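Local coordinates for protein 16S rRNA methylase (Uncultured bacterium, PDB 7JLZ) that probably methylates N1 of adenine 1408 in the 16S rRNA of the 30S ribosomal subunit, a modification that confers aminoglycoside resistance, at residues 53-57 with 58-62; 155-158 with 159-163; 188-191 with 192-195. All blocks are in the same frame, centred on the assembly; numbering follows the deposited sequence.

Interaction 1 of 3, residues 53-57 with 58-62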
# COMPACT_ATOMS: atom_id res chain seq x y z
N GLY A 53 3.45 4.82 -5.50
CA GLY A 53 4.21 3.90 -4.65
C GLY A 53 5.20 4.65 -3.79
O GLY A 53 5.86 5.58 -4.26
N ILE A 54 5.32 4.24 -2.52
CA ILE A 54 6.25 4.86 -1.58
C ILE A 54 7.10 3.79 -0.92
O ILE A 54 6.57 2.90 -0.25
CB ILE A 54 5.50 5.67 -0.50
CG1 ILE A 54 4.49 6.61 -1.17
CG2 ILE A 54 6.49 6.47 0.35
CD1 ILE A 54 3.61 7.36 -0.16
N GLU A 55 8.42 3.88 -1.09
CA GLU A 55 9.38 2.97 -0.48
C GLU A 55 10.62 3.73 -0.04
O GLU A 55 10.94 4.80 -0.58
CB GLU A 55 9.78 1.85 -1.45
CG GLU A 55 8.61 0.97 -1.87
CD GLU A 55 8.00 0.17 -0.72
OE1 GLU A 55 8.74 -0.20 0.22
OE2 GLU A 55 6.77 -0.07 -0.76
N PRO A 56 11.37 3.20 0.94
CA PRO A 56 12.49 3.96 1.51
C PRO A 56 13.80 3.87 0.76
O PRO A 56 14.66 4.75 0.95
CB PRO A 56 12.65 3.35 2.91
CG PRO A 56 12.11 1.93 2.75
CD PRO A 56 10.97 2.06 1.79
N ILE A 57 14.05 2.83 -0.03
CA ILE A 57 15.35 2.62 -0.64
C ILE A 57 15.22 2.91 -2.13
O ILE A 57 14.35 2.34 -2.79
CB ILE A 57 15.86 1.19 -0.37
CG1 ILE A 57 16.08 0.99 1.13
CG2 ILE A 57 17.15 0.89 -1.16
CD1 ILE A 57 16.28 -0.44 1.56
N GLN A 58 16.07 3.81 -2.65
CA GLN A 58 15.88 4.26 -4.02
C GLN A 58 15.95 3.09 -5.01
O GLN A 58 15.16 3.02 -5.96
CB GLN A 58 16.92 5.31 -4.39
CG GLN A 58 16.82 5.74 -5.84
CD GLN A 58 18.05 6.50 -6.29
OE1 GLN A 58 19.05 6.57 -5.58
NE2 GLN A 58 17.98 7.07 -7.49
N LYS A 59 16.86 2.15 -4.77
CA LYS A 59 17.02 1.02 -5.69
C LYS A 59 15.75 0.17 -5.80
O LYS A 59 15.57 -0.52 -6.81
CB LYS A 59 18.21 0.16 -5.27
CG LYS A 59 19.56 0.72 -5.68
CD LYS A 59 20.71 -0.21 -5.25
CE LYS A 59 22.03 0.21 -5.89
NZ LYS A 59 23.12 -0.74 -5.58
N GLN A 60 14.89 0.19 -4.78
CA GLN A 60 13.64 -0.57 -4.84
C GLN A 60 12.80 -0.17 -6.04
O GLN A 60 12.13 -1.02 -6.64
CB GLN A 60 12.78 -0.34 -3.60
CG GLN A 60 13.26 -1.00 -2.37
CD GLN A 60 12.33 -0.74 -1.23
OE1 GLN A 60 12.65 0.02 -0.31
NE2 GLN A 60 11.15 -1.36 -1.28
N LEU A 61 12.75 1.12 -6.34
CA LEU A 61 11.80 1.64 -7.31
C LEU A 61 12.45 1.99 -8.63
O LEU A 61 11.76 2.50 -9.53
CB LEU A 61 11.07 2.87 -6.73
CG LEU A 61 10.34 2.55 -5.43
CD1 LEU A 61 9.65 3.82 -4.93
CD2 LEU A 61 9.34 1.44 -5.62
N GLU A 62 13.74 1.70 -8.79
CA GLU A 62 14.48 2.07 -9.99
C GLU A 62 13.90 1.41 -11.25
O GLU A 62 13.64 2.08 -12.25
CB GLU A 62 15.95 1.70 -9.82
CG GLU A 62 16.74 1.67 -11.12
CD GLU A 62 18.21 1.32 -10.92
OE1 GLU A 62 18.69 1.36 -9.76
OE2 GLU A 62 18.88 0.99 -11.92

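Interaction 2 of 3, residues 155-158 with 159-163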
# COMPACT_ATOMS: atom_id res chain seq x y z
N SER A 155 -13.65 -17.55 12.42
CA SER A 155 -14.94 -17.74 13.06
C SER A 155 -15.47 -16.37 13.45
O SER A 155 -14.72 -15.40 13.55
CB SER A 155 -14.84 -18.63 14.29
OG SER A 155 -14.11 -17.96 15.31
N VAL A 156 -16.79 -16.28 13.66
CA VAL A 156 -17.37 -14.99 14.02
C VAL A 156 -16.82 -14.52 15.37
O VAL A 156 -16.62 -13.31 15.57
CB VAL A 156 -18.91 -15.06 14.02
CG1 VAL A 156 -19.43 -16.07 15.04
CG2 VAL A 156 -19.51 -13.67 14.29
N GLU A 157 -16.55 -15.44 16.29
CA GLU A 157 -16.03 -15.06 17.60
C GLU A 157 -14.64 -14.43 17.49
O GLU A 157 -14.37 -13.40 18.11
CB GLU A 157 -15.98 -16.28 18.53
CG GLU A 157 -15.18 -16.02 19.80
CD GLU A 157 -15.39 -17.07 20.86
OE1 GLU A 157 -16.04 -18.10 20.57
OE2 GLU A 157 -14.91 -16.87 22.00
N TYR A 158 -13.75 -15.05 16.72
CA TYR A 158 -12.42 -14.48 16.54
C TYR A 158 -12.50 -13.17 15.77
O TYR A 158 -11.75 -12.22 16.06
CB TYR A 158 -11.52 -15.48 15.82
CG TYR A 158 -10.07 -15.06 15.75
CD1 TYR A 158 -9.21 -15.28 16.82
CD2 TYR A 158 -9.57 -14.44 14.62
CE1 TYR A 158 -7.88 -14.88 16.75
CE2 TYR A 158 -8.25 -14.06 14.54
CZ TYR A 158 -7.41 -14.28 15.61
OH TYR A 158 -6.09 -13.89 15.53
N LEU A 159 -13.37 -13.11 14.77
CA LEU A 159 -13.53 -11.87 14.00
C LEU A 159 -13.98 -10.73 14.91
O LEU A 159 -13.41 -9.63 14.86
CB LEU A 159 -14.53 -12.08 12.87
CG LEU A 159 -14.78 -10.88 11.95
CD1 LEU A 159 -13.54 -10.57 11.14
CD2 LEU A 159 -15.99 -11.09 11.04
N LYS A 160 -14.98 -10.98 15.75
CA LYS A 160 -15.57 -9.91 16.56
C LYS A 160 -14.68 -9.55 17.74
O LYS A 160 -14.62 -8.38 18.13
CB LYS A 160 -16.96 -10.33 17.06
CG LYS A 160 -18.04 -10.29 16.01
CD LYS A 160 -18.27 -8.87 15.53
CE LYS A 160 -18.92 -8.01 16.60
NZ LYS A 160 -18.91 -6.57 16.23
N SER A 161 -14.00 -10.53 18.34
CA SER A 161 -13.25 -10.28 19.56
C SER A 161 -11.79 -9.95 19.32
O SER A 161 -11.15 -9.37 20.20
CB SER A 161 -13.34 -11.49 20.50
OG SER A 161 -12.42 -12.49 20.11
N THR A 162 -11.24 -10.29 18.16
CA THR A 162 -9.82 -10.06 17.93
C THR A 162 -9.57 -9.22 16.70
O THR A 162 -8.91 -8.17 16.78
CB THR A 162 -9.07 -11.39 17.82
OG1 THR A 162 -9.18 -12.10 19.06
CG2 THR A 162 -7.60 -11.13 17.48
N VAL A 163 -10.07 -9.66 15.54
CA VAL A 163 -9.71 -9.00 14.29
C VAL A 163 -10.24 -7.57 14.26
O VAL A 163 -9.48 -6.62 14.09
CB VAL A 163 -10.21 -9.80 13.08
CG1 VAL A 163 -9.81 -9.09 11.79
CG2 VAL A 163 -9.61 -11.19 13.12

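Interaction 3 of 3, residues 188-191 with 192-195. With SO4 (sulfate ion), chain E.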
# COMPACT_ATOMS: atom_id res chain seq x y z
N ILE A 188 0.96 -8.08 -7.72
CA ILE A 188 1.90 -7.92 -6.61
C ILE A 188 3.24 -8.57 -6.94
O ILE A 188 4.31 -7.97 -6.75
CB ILE A 188 1.29 -8.51 -5.33
CG1 ILE A 188 -0.04 -7.84 -4.99
CG2 ILE A 188 2.28 -8.42 -4.17
CD1 ILE A 188 -0.87 -8.61 -4.01
N GLU A 189 3.20 -9.82 -7.43
CA GLU A 189 4.34 -10.72 -7.56
C GLU A 189 4.40 -11.24 -8.99
O GLU A 189 3.38 -11.61 -9.55
CB GLU A 189 4.18 -11.94 -6.65
CG GLU A 189 5.02 -12.01 -5.40
CD GLU A 189 5.02 -13.43 -4.86
OE1 GLU A 189 4.23 -14.25 -5.36
OE2 GLU A 189 5.81 -13.74 -3.94
N SER A 190 5.61 -11.35 -9.55
CA SER A 190 5.77 -12.12 -10.77
C SER A 190 5.40 -13.58 -10.54
O SER A 190 5.77 -14.18 -9.53
CB SER A 190 7.22 -12.02 -11.26
OG SER A 190 7.50 -13.08 -12.14
N THR A 191 4.68 -14.17 -11.50
CA THR A 191 4.31 -15.57 -11.38
C THR A 191 5.52 -16.48 -11.55
O THR A 191 5.61 -17.53 -10.91
CB THR A 191 3.24 -15.94 -12.41
OG1 THR A 191 2.11 -15.08 -12.26
CG2 THR A 191 2.80 -17.39 -12.25
N TRP A 192 6.45 -16.10 -12.42
CA TRP A 192 7.45 -17.03 -12.90
C TRP A 192 8.86 -16.80 -12.35
O TRP A 192 9.71 -17.68 -12.52
CB TRP A 192 7.47 -17.00 -14.44
CG TRP A 192 6.10 -17.27 -15.00
CD1 TRP A 192 5.27 -16.38 -15.60
CD2 TRP A 192 5.40 -18.52 -14.96
NE1 TRP A 192 4.09 -17.00 -15.96
CE2 TRP A 192 4.15 -18.31 -15.57
CE3 TRP A 192 5.70 -19.79 -14.45
CZ2 TRP A 192 3.21 -19.33 -15.70
CZ3 TRP A 192 4.77 -20.80 -14.59
CH2 TRP A 192 3.54 -20.57 -15.22
N SER A 193 9.10 -15.68 -11.66
CA SER A 193 10.43 -15.41 -11.12
C SER A 193 10.83 -16.50 -10.13
O SER A 193 9.98 -17.13 -9.49
CB SER A 193 10.42 -14.06 -10.42
OG SER A 193 9.41 -14.09 -9.44
N LYS A 194 12.14 -16.74 -10.02
CA LYS A 194 12.63 -17.80 -9.15
C LYS A 194 12.32 -17.48 -7.69
O LYS A 194 12.62 -16.38 -7.21
CB LYS A 194 14.14 -18.00 -9.33
CG LYS A 194 14.68 -19.26 -8.67
CD LYS A 194 14.18 -20.51 -9.36
CE LYS A 194 14.79 -21.76 -8.72
NZ LYS A 194 14.67 -22.97 -9.60
N LYS A 195 11.74 -18.45 -6.97
CA LYS A 195 11.37 -18.29 -5.57
C LYS A 195 11.64 -19.59 -4.82
O LYS A 195 11.82 -20.65 -5.43
CB LYS A 195 9.89 -17.91 -5.41
CG LYS A 195 9.41 -16.75 -6.27
CD LYS A 195 7.92 -16.47 -6.05
CE LYS A 195 7.40 -15.43 -7.04
NZ LYS A 195 7.36 -15.99 -8.43
S SO4 E . 5.07 -12.40 -14.81
O1 SO4 E . 4.62 -12.71 -16.15
O2 SO4 E . 6.19 -13.25 -14.48
O3 SO4 E . 4.00 -12.65 -13.89
O4 SO4 E . 5.47 -11.02 -14.75

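Interaction 1 of 3, residues 53-57 with 58-62
Gln60 folds back over the turn that precedes it and spends both ends of its amide on Glu55 and Ile57. On the donor side, Gln60 NE2 gives a hydrogen bond of 3.1 Å to Glu55 OE1, which it meets from above the carboxylate plane; the two flat groups are turned 61° from each other. On the acceptor side, Gln60 OE1 takes the backbone N-H of Ile57 at 3.2 Å. The extended chain beyond CG, with chi2 at -178°, carries the amide far enough to serve both partners. A backbone bond from Gln60 N to Ile57 O, 3.0 Å long, joins the same two residues.

This is the strand-to-helix corner of a beta-alpha-beta unit, in which strand 49-55 runs through the turn into helix 58-70 and on to strand 76-80, within a Rossmann-like methyltransferase fold. Outside the turn, Glu55 OE2 accepts from the backbone N of Gly32 and Gln60 NE2 also donates to the carbonyl of Gly34, tying the corner to the loop that follows strand 26-31.

An apolar contact flanks these bonds: Leu61 crosses Glu55 at about a right angle, its CD2 lying 3.8 Å from the aliphatic CG of Glu55. Carbons also lie close round the amide oxygen that accepts from Ile57 N, with Pro56 CD 3.4 Å from Gln60 OE1 and Ile57 CB equally near.

Interaction 2 of 3, residues 155-158 with 159-163
With chi1 of Tyr158 at -172°, its ring swings back beside its own carbonyl carbon and comes to lie along the next turn of the helix, where Thr162 and Val163 meet it. Thr162 turns CG2 opposite its backbone nitrogen (OG1 chi1 -63°), bringing that methyl beside the far end of the ring. Over the face there is a CH-pi contact: Thr162 CB stands 3.9 Å from the centroid of the Tyr158 ring, 14° off the normal and displaced toward the rim, while Thr162 CG2 reaches Tyr158 CZ at 3.7 Å. Val163 CG2 approaches the other long side of the ring obliquely, 3.5 Å from Tyr158 CE2.

The backbone widens here. Tyr158 O accepts two N-H groups, from Thr162 N at 2.9 Å and from Val163 N at 3.1 Å; the second lies in the carbonyl plane and marks a wider pi-type turn. Glu157 O is likewise gripped twice by one residue, since Ser161 OG and Ser161 N reach it from opposite faces of its plane, both at 2.9 Å. At the start of the helix Ser155 is the N-cap, and its OG accepts the N-H of Tyr158 at 3.3 Å.

Helix 156-168 leads into strand 172-179, an outermost strand of the mixed sheet. The preceding loop folds over its first turns: Leu149 touches both Tyr158 and Thr162, Leu151 meets Val163, and the Tyr158 hydroxyl is hydrogen-bonded to the backbone N of Glu150.

Interaction 3 of 3, residues 188-191 with 192-195
Thr191 lies over one face of the Trp192 indole, the two side chains running side by side in the same direction. Thr191 CB sits 3.8 Å from the centroid of the five-membered ring, 12° off its normal, a CH-pi contact, and Thr191 CG2 rests above the centre of the indole.

Ser190 ties the turn together. Its OG, anti to the backbone nitrogen (chi1 160°), accepts from Trp192 N at 3.2 Å and from Ser193 N at 3.1 Å, and donates to sulfate O2 at 2.7 Å. The Lys195 chain bends at chi4 and brings NZ back to Ser190 O at 2.6 Å; the same ammonium also donates to the backbone O and the OG of Ser193, so three oxygens hold it in the loop. Beside it, the carboxylate of Glu189 lies against Lys195 CE without its charged atoms touching NZ.

Thr191 N gives sulfate O3 a nearly straight bond of 2.9 Å, and Lys186 and Arg37 also hydrogen-bond the ion, which probably came from the crystallisation liquor. The bond from Trp192 N to Ser190 OG makes an ST turn, its OG taking Ser193 N as well, in a surface loop that binds a sulfate in the crystal.

The contacts come in the order 1, 2, 3 along the chain without overlapping, and none touches another. Interactions 1 and 2 lie on opposite sides of the chain's centre, their own centres about 36 Å apart: one at the turn leaving strand 49-55, an inner strand of the mixed sheet, the other on helix 156-168, which leads into strand 172-179 at the sheet's far edge. Interaction 3 belongs to the long loop between helix 182-185 and strand 205-211, with its centre about 19 Å from that of interaction 1 and about 33 Å from that of interaction 2. Each is a local contact, found at a crossover corner, a helix start and a surface loop of one Rossmann-like domain.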